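Side-chain contacts in cyclopenase asqI (Emericella nidulans, PDB 5YY3), which catalyses the zinc-dependent conversion of 4'-methoxycyclopenin into 4'-methoxyviridicatin, releasing methyl isocyanate, in aspoquinolone biosynthesis: residues 180-185 and 559-564; 336-341 and 345-350; 386-391 and 395-400. All coordinates share one frame; numbering follows the deposited sequence.

Contact 1. Residues 180-185 and 559-564; sequences YDLNDS and QNLMLP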
ATOM      1  N   TYR A 180      21.046   9.504 -14.737  1.00 25.19           N
ATOM      2  CA  TYR A 180      22.216  10.294 -15.092  1.00 25.08           C
ATOM      3  C   TYR A 180      22.126  10.816 -16.516  1.00 26.21           C
ATOM      4  O   TYR A 180      22.451  11.966 -16.782  1.00 24.29           O
ATOM      5  CB  TYR A 180      23.525   9.487 -14.954  1.00 23.88           C
ATOM      6  CG  TYR A 180      24.684  10.297 -15.487  1.00 28.13           C
ATOM      7  CD1 TYR A 180      25.215  11.349 -14.738  1.00 30.31           C
ATOM      8  CD2 TYR A 180      25.184  10.090 -16.777  1.00 25.97           C
ATOM      9  CE1 TYR A 180      26.242  12.136 -15.229  1.00 27.29           C
ATOM     10  CE2 TYR A 180      26.212  10.877 -17.278  1.00 26.81           C
ATOM     11  CZ  TYR A 180      26.729  11.903 -16.492  1.00 27.64           C
ATOM     12  OH  TYR A 180      27.745  12.691 -16.959  1.00 28.86           O
ATOM     13  N   ASP A 181      21.720   9.954 -17.446  1.00 22.88           N
ATOM     14  CA  ASP A 181      21.777  10.319 -18.842  1.00 22.17           C
ATOM     15  C   ASP A 181      20.632  11.262 -19.205  1.00 21.20           C
ATOM     16  O   ASP A 181      20.782  12.110 -20.082  1.00 22.77           O
ATOM     17  CB  ASP A 181      21.795   9.055 -19.717  1.00 22.33           C
ATOM     18  CG  ASP A 181      23.070   8.230 -19.508  1.00 27.11           C
ATOM     19  OD1 ASP A 181      24.127   8.630 -20.046  1.00 27.95           O
ATOM     20  OD2 ASP A 181      23.028   7.202 -18.786  1.00 26.44           O
ATOM     21  N   LEU A 182      19.492  11.135 -18.541  1.00 19.55           N
ATOM     22  CA  LEU A 182      18.470  12.162 -18.700  1.00 20.64           C
ATOM     23  C   LEU A 182      19.033  13.489 -18.205  1.00 23.61           C
ATOM     24  O   LEU A 182      18.889  14.521 -18.850  1.00 22.44           O
ATOM     25  CB  LEU A 182      17.195  11.813 -17.935  1.00 19.20           C
ATOM     26  CG  LEU A 182      16.132  12.902 -17.823  1.00 23.08           C
ATOM     27  CD1 LEU A 182      15.656  13.334 -19.196  1.00 21.69           C
ATOM     28  CD2 LEU A 182      14.956  12.427 -16.966  1.00 20.84           C
ATOM     29  N   ASN A 183      19.694  13.457 -17.062  1.00 23.21           N
ATOM     30  CA  ASN A 183      20.177  14.685 -16.476  1.00 21.64           C
ATOM     31  C   ASN A 183      21.329  15.279 -17.262  1.00 26.00           C
ATOM     32  O   ASN A 183      21.383  16.506 -17.466  1.00 24.61           O
ATOM     33  CB  ASN A 183      20.576  14.448 -15.030  1.00 25.35           C
ATOM     34  CG  ASN A 183      19.407  14.604 -14.091  1.00 24.79           C
ATOM     35  OD1 ASN A 183      19.095  15.715 -13.665  1.00 25.35           O
ATOM     36  ND2 ASN A 183      18.726  13.494 -13.787  1.00 23.61           N
ATOM     37  N   ASP A 184      22.240  14.434 -17.734  1.00 22.71           N
ATOM     38  CA  ASP A 184      23.322  14.967 -18.552  1.00 28.41           C
ATOM     39  C   ASP A 184      22.764  15.504 -19.867  1.00 25.13           C
ATOM     40  O   ASP A 184      23.222  16.529 -20.352  1.00 29.17           O
ATOM     41  CB  ASP A 184      24.421  13.935 -18.845  1.00 24.45           C
ATOM     42  CG  ASP A 184      25.480  14.483 -19.813  1.00 25.90           C
ATOM     43  OD1 ASP A 184      26.280  15.349 -19.387  1.00 24.79           O
ATOM     44  OD2 ASP A 184      25.481  14.084 -21.005  1.00 27.93           O
ATOM     45  N   SER A 185      21.774  14.822 -20.437  1.00 23.22           N
ATOM     46  CA  SER A 185      21.158  15.293 -21.680  1.00 24.11           C
ATOM     47  C   SER A 185      20.487  16.658 -21.514  1.00 25.56           C
ATOM     48  O   SER A 185      20.606  17.545 -22.370  1.00 24.50           O
ATOM     49  CB  SER A 185      20.134  14.276 -22.187  1.00 21.71           C
ATOM     50  OG  SER A 185      19.205  14.900 -23.054  1.00 22.77           O
ATOM     51  N   GLN A 559      18.871   6.529 -24.708  1.00 21.26           N
ATOM     52  CA  GLN A 559      18.472   5.243 -25.294  1.00 24.66           C
ATOM     53  C   GLN A 559      17.822   4.300 -24.256  1.00 23.41           C
ATOM     54  O   GLN A 559      16.835   3.621 -24.553  1.00 21.57           O
ATOM     55  CB  GLN A 559      19.688   4.560 -25.943  1.00 25.61           C
ATOM     56  CG  GLN A 559      19.384   3.234 -26.645  1.00 21.39           C
ATOM     57  CD  GLN A 559      18.312   3.386 -27.711  1.00 23.86           C
ATOM     58  OE1 GLN A 559      18.493   4.101 -28.700  1.00 24.53           O
ATOM     59  NE2 GLN A 559      17.176   2.728 -27.502  1.00 21.70           N
ATOM     60  N   ASN A 560      18.361   4.287 -23.038  1.00 21.67           N
ATOM     61  CA  ASN A 560      17.827   3.450 -21.972  1.00 21.97           C
ATOM     62  C   ASN A 560      16.426   3.853 -21.502  1.00 22.22           C
ATOM     63  O   ASN A 560      15.756   3.060 -20.833  1.00 22.73           O
ATOM     64  CB  ASN A 560      18.756   3.458 -20.769  1.00 17.27           C
ATOM     65  CG  ASN A 560      18.789   4.798 -20.082  1.00 19.75           C
ATOM     66  OD1 ASN A 560      19.035   5.815 -20.720  1.00 22.79           O
ATOM     67  ND2 ASN A 560      18.541   4.810 -18.774  1.00 19.71           N
ATOM     68  N   LEU A 561      15.979   5.065 -21.853  1.00 19.95           N
ATOM     69  CA  LEU A 561      14.638   5.514 -21.475  1.00 20.72           C
ATOM     70  C   LEU A 561      13.701   5.584 -22.664  1.00 19.81           C
ATOM     71  O   LEU A 561      12.606   6.131 -22.546  1.00 21.83           O
ATOM     72  CB  LEU A 561      14.681   6.903 -20.806  1.00 16.18           C
ATOM     73  CG  LEU A 561      15.569   7.055 -19.584  1.00 16.50           C
ATOM     74  CD1 LEU A 561      15.421   8.451 -18.997  1.00 19.89           C
ATOM     75  CD2 LEU A 561      15.229   5.987 -18.549  1.00 17.87           C
ATOM     76  N   MET A 562      14.123   5.056 -23.812  1.00 21.76           N
ATOM     77  CA  MET A 562      13.323   5.192 -25.031  1.00 20.57           C
ATOM     78  C   MET A 562      11.980   4.525 -24.866  1.00 21.57           C
ATOM     79  O   MET A 562      10.961   5.024 -25.339  1.00 21.85           O
ATOM     80  CB  MET A 562      14.058   4.609 -26.236  1.00 22.04           C
ATOM     81  CG  MET A 562      15.092   5.564 -26.828  1.00 19.78           C
ATOM     82  SD  MET A 562      14.308   6.951 -27.665  1.00 23.31           S
ATOM     83  CE  MET A 562      13.570   6.103 -29.067  1.00 19.18           C
ATOM     84  N   LEU A 563      11.976   3.394 -24.173  1.00 21.79           N
ATOM     85  CA  LEU A 563      10.734   2.676 -23.916  1.00 21.96           C
ATOM     86  C   LEU A 563      10.171   3.030 -22.549  1.00 20.15           C
ATOM     87  O   LEU A 563      10.907   3.032 -21.567  1.00 21.06           O
ATOM     88  CB  LEU A 563      10.971   1.168 -24.013  1.00 18.28           C
ATOM     89  CG  LEU A 563      10.531   0.334 -25.210  1.00 20.48           C
ATOM     90  CD1 LEU A 563      10.670   1.073 -26.502  1.00 21.37           C
ATOM     91  CD2 LEU A 563      11.318  -0.962 -25.237  1.00 24.26           C
ATOM     92  N   PRO A 564       8.865   3.329 -22.478  1.00 18.75           N
ATOM     93  CA  PRO A 564       8.221   3.333 -21.163  1.00 19.58           C
ATOM     94  C   PRO A 564       8.485   2.005 -20.467  1.00 19.28           C
ATOM     95  O   PRO A 564       8.579   1.005 -21.157  1.00 17.98           O
ATOM     96  CB  PRO A 564       6.745   3.511 -21.497  1.00 20.28           C
ATOM     97  CG  PRO A 564       6.763   4.303 -22.785  1.00 17.99           C
ATOM     98  CD  PRO A 564       7.949   3.767 -23.544  1.00 20.65           C
TER
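Leu561 points one branch at the helix that begins at Tyr180: its CD1 methyl lies 3.9 Å from CB of Leu182. The leucines therefore meet methyl against stem, without their two forked ends interlocking. The torsions account for this. In Leu561, CG is anti to the carbonyl carbon and CD1 then continues anti to CA (chi2 -176°), so that branch is stretched out from the turn. In Leu182, CG is anti to the backbone N (chi1 170°), and the methyls fan out beyond the CB that receives the contact. Trp557 also packs on Leu182, while Leu561 rests on Leu462 of strand 461-475.

One residue earlier on each side, the approach is looser: OD1 of Asn560 comes to 4.4 Å from CB of Asp181, and no hydrogen bond joins the two segments. The strongest polar partners of both residues lie outside them. Asp181 spreads its carboxylate between Arg536 on OD1 and Lys461 and Tyr541 N on OD2, and Arg536 also pairs with Asp184, so the two acids share a cation. Asn560 gives its ND2 to Asp179 OD2, whose sister oxygen OD1 accepts from Leu182 N; a single carboxylate thus links the first turn of helix 180-193 to the 559-561 turn.

Only 106 Å² is buried between the segments, yet all four touching residues are buried. Thin apolar contact flanked by bridging charges joins the hemocyanin-type helical domain, which here binds zinc, to the Ig-like domain.

Contact 2. Residues 336-341 and 345-350; sequences PSLNKL and CSLDEE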
ATOM      1  N   PRO A 336      13.736  39.292 -28.555  1.00 41.32           N
ATOM      2  CA  PRO A 336      14.611  39.658 -29.682  1.00 41.36           C
ATOM      3  C   PRO A 336      14.411  38.797 -30.941  1.00 46.60           C
ATOM      4  O   PRO A 336      14.326  39.334 -32.045  1.00 48.53           O
ATOM      5  CB  PRO A 336      16.018  39.459 -29.107  1.00 41.83           C
ATOM      6  CG  PRO A 336      15.854  39.728 -27.659  1.00 40.32           C
ATOM      7  CD  PRO A 336      14.498  39.175 -27.296  1.00 39.30           C
ATOM      8  N   SER A 337      14.313  37.484 -30.780  1.00 47.08           N
ATOM      9  CA  SER A 337      14.117  36.591 -31.921  1.00 41.60           C
ATOM     10  C   SER A 337      12.743  36.781 -32.564  1.00 45.33           C
ATOM     11  O   SER A 337      12.626  36.971 -33.777  1.00 49.02           O
ATOM     12  CB  SER A 337      14.298  35.135 -31.491  1.00 45.49           C
ATOM     13  OG  SER A 337      14.501  34.296 -32.614  1.00 58.26           O
ATOM     14  N   LEU A 338      11.700  36.743 -31.748  1.00 45.20           N
ATOM     15  CA  LEU A 338      10.340  36.852 -32.254  1.00 45.25           C
ATOM     16  C   LEU A 338      10.101  38.208 -32.926  1.00 45.80           C
ATOM     17  O   LEU A 338       9.411  38.286 -33.948  1.00 48.69           O
ATOM     18  CB  LEU A 338       9.328  36.620 -31.116  1.00 41.65           C
ATOM     19  CG  LEU A 338       9.259  35.185 -30.557  1.00 35.59           C
ATOM     20  CD1 LEU A 338       8.332  35.075 -29.338  1.00 28.41           C
ATOM     21  CD2 LEU A 338       8.840  34.181 -31.633  1.00 34.34           C
ATOM     22  N   ASN A 339      10.681  39.267 -32.362  1.00 47.47           N
ATOM     23  CA  ASN A 339      10.485  40.621 -32.892  1.00 47.01           C
ATOM     24  C   ASN A 339      11.004  40.806 -34.331  1.00 49.86           C
ATOM     25  O   ASN A 339      10.472  41.619 -35.080  1.00 50.54           O
ATOM     26  CB  ASN A 339      11.152  41.657 -31.978  1.00 41.31           C
ATOM     27  CG  ASN A 339      10.275  42.062 -30.803  1.00 42.01           C
ATOM     28  OD1 ASN A 339       9.066  41.829 -30.805  1.00 40.88           O
ATOM     29  ND2 ASN A 339      10.883  42.690 -29.798  1.00 39.68           N
ATOM     30  N   LYS A 340      12.025  40.041 -34.715  1.00 50.33           N
ATOM     31  CA  LYS A 340      12.619  40.133 -36.051  1.00 47.30           C
ATOM     32  C   LYS A 340      11.645  39.726 -37.162  1.00 52.28           C
ATOM     33  O   LYS A 340      12.004  39.732 -38.338  1.00 52.98           O
ATOM     34  CB  LYS A 340      13.880  39.260 -36.138  1.00 47.38           C
ATOM     35  CG  LYS A 340      14.972  39.640 -35.152  1.00 49.88           C
ATOM     36  CD  LYS A 340      16.254  38.822 -35.350  1.00 47.01           C
ATOM     37  CE  LYS A 340      17.087  39.339 -36.521  1.00 55.96           C
ATOM     38  NZ  LYS A 340      18.520  38.918 -36.455  1.00 63.19           N
ATOM     39  N   LEU A 341      10.418  39.378 -36.784  1.00 56.15           N
ATOM     40  CA  LEU A 341       9.391  38.934 -37.726  1.00 54.97           C
ATOM     41  C   LEU A 341       8.198  39.882 -37.801  1.00 54.57           C
ATOM     42  O   LEU A 341       7.254  39.638 -38.556  1.00 54.35           O
ATOM     43  CB  LEU A 341       8.907  37.543 -37.336  1.00 51.48           C
ATOM     44  CG  LEU A 341       9.967  36.487 -37.598  1.00 54.23           C
ATOM     45  CD1 LEU A 341       9.552  35.144 -37.024  1.00 53.09           C
ATOM     46  CD2 LEU A 341      10.183  36.410 -39.101  1.00 57.07           C
ATOM     47  N   CYS A 345       7.970  46.244 -35.586  1.00 61.60           N
ATOM     48  CA  CYS A 345       7.155  46.345 -34.376  1.00 61.41           C
ATOM     49  C   CYS A 345       7.705  45.484 -33.239  1.00 54.04           C
ATOM     50  O   CYS A 345       8.465  44.547 -33.473  1.00 55.05           O
ATOM     51  CB  CYS A 345       5.705  45.961 -34.679  1.00 59.05           C
ATOM     52  SG  CYS A 345       4.688  47.348 -35.276  1.00 67.83           S
ATOM     53  N   SER A 346       7.332  45.813 -32.006  1.00 53.72           N
ATOM     54  CA  SER A 346       7.811  45.068 -30.846  1.00 50.59           C
ATOM     55  C   SER A 346       6.675  44.457 -30.016  1.00 51.49           C
ATOM     56  O   SER A 346       5.647  45.094 -29.779  1.00 49.71           O
ATOM     57  CB  SER A 346       8.672  45.971 -29.960  1.00 48.76           C
ATOM     58  OG  SER A 346       9.862  46.338 -30.631  1.00 53.21           O
ATOM     59  N   LEU A 347       6.873  43.216 -29.574  1.00 46.63           N
ATOM     60  CA  LEU A 347       5.918  42.564 -28.679  1.00 41.52           C
ATOM     61  C   LEU A 347       5.900  43.268 -27.336  1.00 39.96           C
ATOM     62  O   LEU A 347       6.947  43.697 -26.851  1.00 42.83           O
ATOM     63  CB  LEU A 347       6.262  41.084 -28.499  1.00 37.64           C
ATOM     64  CG  LEU A 347       5.918  40.146 -29.662  1.00 37.52           C
ATOM     65  CD1 LEU A 347       6.624  38.816 -29.505  1.00 34.67           C
ATOM     66  CD2 LEU A 347       4.397  39.944 -29.823  1.00 33.39           C
ATOM     67  N   ASP A 348       4.712  43.388 -26.742  1.00 38.60           N
ATOM     68  CA  ASP A 348       4.530  44.083 -25.458  1.00 37.38           C
ATOM     69  C   ASP A 348       5.013  43.244 -24.250  1.00 36.03           C
ATOM     70  O   ASP A 348       4.240  42.497 -23.644  1.00 34.89           O
ATOM     71  CB  ASP A 348       3.052  44.465 -25.291  1.00 37.67           C
ATOM     72  CG  ASP A 348       2.810  45.431 -24.142  1.00 36.19           C
ATOM     73  OD1 ASP A 348       3.749  45.664 -23.343  1.00 40.11           O
ATOM     74  OD2 ASP A 348       1.672  45.954 -24.039  1.00 36.35           O
ATOM     75  N   GLU A 349       6.292  43.390 -23.908  1.00 34.45           N
ATOM     76  CA  GLU A 349       6.914  42.629 -22.826  1.00 33.82           C
ATOM     77  C   GLU A 349       6.337  42.938 -21.451  1.00 36.95           C
ATOM     78  O   GLU A 349       6.563  42.202 -20.501  1.00 37.89           O
ATOM     79  CB  GLU A 349       8.420  42.886 -22.791  1.00 33.94           C
ATOM     80  CG  GLU A 349       9.069  42.853 -24.160  1.00 37.22           C
ATOM     81  CD  GLU A 349      10.578  42.793 -24.079  1.00 40.73           C
ATOM     82  OE1 GLU A 349      11.101  42.712 -22.947  1.00 40.17           O
ATOM     83  OE2 GLU A 349      11.233  42.808 -25.149  1.00 44.75           O
ATOM     84  N   GLU A 350       5.611  44.037 -21.326  1.00 36.51           N
ATOM     85  CA  GLU A 350       5.021  44.364 -20.039  1.00 39.41           C
ATOM     86  C   GLU A 350       3.766  43.537 -19.840  1.00 31.83           C
ATOM     87  O   GLU A 350       3.424  43.167 -18.729  1.00 35.87           O
ATOM     88  CB  GLU A 350       4.710  45.865 -19.940  1.00 43.34           C
ATOM     89  CG  GLU A 350       5.975  46.735 -19.921  1.00 53.66           C
ATOM     90  CD  GLU A 350       6.816  46.510 -18.666  1.00 58.21           C
ATOM     91  OE1 GLU A 350       6.218  46.234 -17.601  1.00 54.41           O
ATOM     92  OE2 GLU A 350       8.068  46.577 -18.747  1.00 64.15           O
TER
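Asn339 OD1 accepts the backbone N-H of Leu347 at 2.9 Å, and an N-H...O angle of 166° makes the bond nearly straight. The C=O...N angle is 131°, with the donor tilted 22° out of the amide plane, a modest departure. The partners are eight positions apart in sequence, and the bond closes the loop between them. The same oxygen packs against carbon: CA of Ser346 lies 3.5 Å from OD1 of Asn339, and CB of Leu347 lies 3.7 Å from it. The amide is brought there by a first torsion that sets CG beside the backbone N. ND2 of Asn339 faces OG of Ser346 at 3.9 Å, too long to count as a bond.

Beside this bond the leucines cross obliquely. CD1 of Leu347 touches CB of Leu338 at 3.8 Å and CD1 of Leu338 at 4.1 Å, and Ile330 of helix 323-331 packs on both side chains.

Asp348 is the N-cap of a weakly bonded helix at about 349-350. Its OD1 receives Glu350 N at 3.2 Å from above the carboxylate plane, while OD2 forms a salt bridge with Arg351. Backbone hydrogen bonds between Ser346 and Thr310 and between Asp348 and Glu308 tie 345-350 to the chain just after strand 306-307. Together these features make a loop between two short helices of the hemocyanin-type helical domain, closed by a side-chain-to-backbone bond, with an inverse gamma turn centred on the N-cap aspartate.

Contact 3. Residues 386-391 and 395-400; sequences GAPRDP and RWYKHL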
ATOM      1  N   GLY A 386      19.906  20.049 -11.719  1.00 27.65           N
ATOM      2  CA  GLY A 386      19.077  18.951 -11.258  1.00 26.13           C
ATOM      3  C   GLY A 386      17.588  19.190 -11.294  1.00 26.33           C
ATOM      4  O   GLY A 386      16.846  18.542 -10.557  1.00 26.26           O
ATOM      5  N   ALA A 387      17.144  20.119 -12.138  1.00 25.60           N
ATOM      6  CA  ALA A 387      15.714  20.373 -12.279  1.00 24.88           C
ATOM      7  C   ALA A 387      14.889  19.096 -12.572  1.00 28.08           C
ATOM      8  O   ALA A 387      13.867  18.870 -11.905  1.00 25.09           O
ATOM      9  CB  ALA A 387      15.471  21.414 -13.358  1.00 27.22           C
ATOM     10  N   PRO A 388      15.314  18.257 -13.557  1.00 26.50           N
ATOM     11  CA  PRO A 388      14.522  17.041 -13.807  1.00 24.73           C
ATOM     12  C   PRO A 388      14.362  16.127 -12.588  1.00 21.78           C
ATOM     13  O   PRO A 388      13.432  15.319 -12.562  1.00 24.09           O
ATOM     14  CB  PRO A 388      15.318  16.313 -14.905  1.00 24.76           C
ATOM     15  CG  PRO A 388      16.073  17.376 -15.593  1.00 27.05           C
ATOM     16  CD  PRO A 388      16.404  18.404 -14.543  1.00 23.82           C
ATOM     17  N   ARG A 389      15.234  16.253 -11.595  1.00 22.05           N
ATOM     18  CA  ARG A 389      15.164  15.383 -10.428  1.00 21.65           C
ATOM     19  C   ARG A 389      13.973  15.733  -9.538  1.00 23.49           C
ATOM     20  O   ARG A 389      13.417  14.876  -8.851  1.00 25.50           O
ATOM     21  CB  ARG A 389      16.443  15.477  -9.600  1.00 23.07           C
ATOM     22  CG  ARG A 389      17.738  15.380 -10.371  1.00 24.09           C
ATOM     23  CD  ARG A 389      18.920  15.580  -9.430  1.00 21.31           C
ATOM     24  NE  ARG A 389      20.162  15.368 -10.155  1.00 26.47           N
ATOM     25  CZ  ARG A 389      20.743  14.183 -10.310  1.00 25.55           C
ATOM     26  NH1 ARG A 389      20.203  13.107  -9.761  1.00 25.46           N
ATOM     27  NH2 ARG A 389      21.869  14.071 -11.007  1.00 26.10           N
ATOM     28  N   ASP A 390      13.592  17.005  -9.559  1.00 26.97           N
ATOM     29  CA  ASP A 390      12.612  17.564  -8.625  1.00 25.31           C
ATOM     30  C   ASP A 390      11.172  17.483  -9.167  1.00 24.60           C
ATOM     31  O   ASP A 390      10.897  17.960 -10.267  1.00 25.03           O
ATOM     32  CB  ASP A 390      13.004  19.013  -8.345  1.00 24.17           C
ATOM     33  CG  ASP A 390      12.296  19.604  -7.141  1.00 25.02           C
ATOM     34  OD1 ASP A 390      11.163  19.170  -6.827  1.00 24.01           O
ATOM     35  OD2 ASP A 390      12.884  20.534  -6.531  1.00 22.91           O
ATOM     36  N   PRO A 391      10.252  16.871  -8.402  1.00 23.83           N
ATOM     37  CA  PRO A 391       8.870  16.751  -8.892  1.00 21.25           C
ATOM     38  C   PRO A 391       8.172  18.094  -9.101  1.00 25.29           C
ATOM     39  O   PRO A 391       7.234  18.154  -9.908  1.00 24.73           O
ATOM     40  CB  PRO A 391       8.166  15.952  -7.786  1.00 23.92           C
ATOM     41  CG  PRO A 391       9.261  15.202  -7.109  1.00 23.13           C
ATOM     42  CD  PRO A 391      10.438  16.164  -7.120  1.00 25.04           C
ATOM     43  N   ARG A 395       5.699  19.515 -12.498  1.00 20.59           N
ATOM     44  CA  ARG A 395       4.404  20.181 -12.413  1.00 23.11           C
ATOM     45  C   ARG A 395       4.449  21.494 -13.213  1.00 21.51           C
ATOM     46  O   ARG A 395       3.466  21.872 -13.856  1.00 19.72           O
ATOM     47  CB  ARG A 395       3.995  20.416 -10.951  1.00 21.28           C
ATOM     48  CG  ARG A 395       3.883  19.108 -10.133  1.00 21.57           C
ATOM     49  CD  ARG A 395       3.077  19.300  -8.828  1.00 20.02           C
ATOM     50  NE  ARG A 395       1.894  20.082  -9.140  1.00 24.40           N
ATOM     51  CZ  ARG A 395       1.118  20.671  -8.244  1.00 30.83           C
ATOM     52  NH1 ARG A 395       1.383  20.543  -6.941  1.00 28.40           N
ATOM     53  NH2 ARG A 395       0.075  21.390  -8.663  1.00 26.50           N
ATOM     54  N   TRP A 396       5.597  22.168 -13.209  1.00 19.03           N
ATOM     55  CA  TRP A 396       5.754  23.338 -14.063  1.00 18.37           C
ATOM     56  C   TRP A 396       5.804  22.939 -15.553  1.00 23.01           C
ATOM     57  O   TRP A 396       5.132  23.565 -16.383  1.00 23.66           O
ATOM     58  CB  TRP A 396       7.006  24.139 -13.676  1.00 20.40           C
ATOM     59  CG  TRP A 396       7.145  25.424 -14.468  1.00 22.27           C
ATOM     60  CD1 TRP A 396       8.014  25.659 -15.489  1.00 22.29           C
ATOM     61  CD2 TRP A 396       6.381  26.631 -14.304  1.00 19.65           C
ATOM     62  NE1 TRP A 396       7.843  26.936 -15.973  1.00 24.44           N
ATOM     63  CE2 TRP A 396       6.843  27.557 -15.260  1.00 21.74           C
ATOM     64  CE3 TRP A 396       5.337  27.015 -13.454  1.00 16.96           C
ATOM     65  CZ2 TRP A 396       6.315  28.843 -15.388  1.00 23.40           C
ATOM     66  CZ3 TRP A 396       4.814  28.293 -13.573  1.00 22.16           C
ATOM     67  CH2 TRP A 396       5.307  29.195 -14.533  1.00 19.85           C
ATOM     68  N   TYR A 397       6.582  21.911 -15.900  1.00 19.94           N
ATOM     69  CA  TYR A 397       6.631  21.454 -17.300  1.00 20.12           C
ATOM     70  C   TYR A 397       5.230  21.108 -17.815  1.00 20.64           C
ATOM     71  O   TYR A 397       4.900  21.406 -18.961  1.00 20.95           O
ATOM     72  CB  TYR A 397       7.540  20.238 -17.475  1.00 19.17           C
ATOM     73  CG  TYR A 397       8.992  20.401 -17.043  1.00 21.66           C
ATOM     74  CD1 TYR A 397       9.608  21.652 -16.996  1.00 25.20           C
ATOM     75  CD2 TYR A 397       9.741  19.288 -16.673  1.00 20.10           C
ATOM     76  CE1 TYR A 397      10.950  21.780 -16.598  1.00 24.61           C
ATOM     77  CE2 TYR A 397      11.071  19.406 -16.274  1.00 23.23           C
ATOM     78  CZ  TYR A 397      11.670  20.653 -16.239  1.00 23.96           C
ATOM     79  OH  TYR A 397      12.987  20.753 -15.839  1.00 25.87           O
ATOM     80  N   LYS A 398       4.389  20.502 -16.980  1.00 22.31           N
ATOM     81  CA  LYS A 398       3.047  20.183 -17.468  1.00 19.39           C
ATOM     82  C   LYS A 398       2.211  21.460 -17.612  1.00 22.85           C
ATOM     83  O   LYS A 398       1.318  21.518 -18.456  1.00 24.17           O
ATOM     84  CB  LYS A 398       2.320  19.171 -16.574  1.00 19.50           C
ATOM     85  CG  LYS A 398       0.978  18.741 -17.188  1.00 21.28           C
ATOM     86  CD  LYS A 398       0.425  17.465 -16.582  1.00 26.27           C
ATOM     87  CE  LYS A 398      -1.028  17.236 -17.005  1.00 22.59           C
ATOM     88  NZ  LYS A 398      -1.647  16.050 -16.306  1.00 30.28           N
ATOM     89  N   HIS A 399       2.517  22.489 -16.817  1.00 22.03           N
ATOM     90  CA  HIS A 399       1.888  23.801 -17.015  1.00 21.32           C
ATOM     91  C   HIS A 399       2.290  24.397 -18.354  1.00 21.29           C
ATOM     92  O   HIS A 399       1.433  24.858 -19.095  1.00 22.28           O
ATOM     93  CB  HIS A 399       2.253  24.778 -15.899  1.00 20.36           C
ATOM     94  CG  HIS A 399       1.711  26.161 -16.109  1.00 21.88           C
ATOM     95  ND1 HIS A 399       0.368  26.419 -16.297  1.00 23.18           N
ATOM     96  CD2 HIS A 399       2.331  27.365 -16.143  1.00 18.95           C
ATOM     97  CE1 HIS A 399       0.183  27.716 -16.442  1.00 18.56           C
ATOM     98  NE2 HIS A 399       1.358  28.314 -16.351  1.00 19.42           N
ATOM     99  N   LEU A 400       3.589  24.411 -18.653  1.00 18.99           N
ATOM    100  CA  LEU A 400       4.054  24.786 -19.996  1.00 22.06           C
ATOM    101  C   LEU A 400       3.284  24.023 -21.074  1.00 23.80           C
ATOM    102  O   LEU A 400       2.836  24.611 -22.064  1.00 20.48           O
ATOM    103  CB  LEU A 400       5.561  24.519 -20.157  1.00 21.56           C
ATOM    104  CG  LEU A 400       6.446  25.300 -19.189  1.00 20.78           C
ATOM    105  CD1 LEU A 400       7.902  24.928 -19.386  1.00 23.68           C
ATOM    106  CD2 LEU A 400       6.234  26.798 -19.394  1.00 17.46           C
TER
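The phenol of Tyr397 meets segment 386-391 with its hydroxyl at the ring's rim: OH lies 3.6 Å from CB of Ala387 and 4.1 Å from N of Pro388. The motif is a 3-10 turn, 387-389, leading through the N-cap Asp390 into helix 391-410 of the hemocyanin-type helical core. Neither approach of the hydroxyl is a hydrogen bond, since one partner is a methyl and the other a proline nitrogen without a hydrogen. The neighbouring indole of Trp396 turns away from this segment; one of its faces carries CD2 of His399, 3.7 Å above the plane and offset toward the rim, and Leu360 and Phe363 also touch it.

This packing lies beside the zinc site. Pro388 and Tyr397 both touch the zinc ligand His186, and Leu400 touches the ligand His218.

Near the start of helix 391-410 an i to i+4 bond is weak: Arg395 N donates to Pro391 O at 3.3 Å with an angle of 147°. The guanidinium is held elsewhere, NE by Arg238 O and NH2 by Asp245, through a side chain bent at chi3 (44°). Near its root, CG of Arg395 packs 3.5 Å from that same carbonyl oxygen of Pro391.

How the contacts relate
Contacts 1 and 3 adjoin, with centres about 16 Å apart: OD1 of Asn183 packs on CG of Arg389 at 3.6 Å and on CD of Pro388 at 3.9 Å. Both contacts use helix 180-193, which carries the zinc ligands His186 and His190: contact 1 through Leu182, about 5 Å from His186 side chain to side chain, and contact 3 through Pro388 and Tyr397, which pack on His186. The Tyr397 side chain is also about 3 Å from that of His218. Contact 2 is remote, its centre about 35 Å from that of contact 1 and 27 Å from that of contact 3. Along the chain, contacts 2 and 3 follow one another inside the loop closed by contact 1.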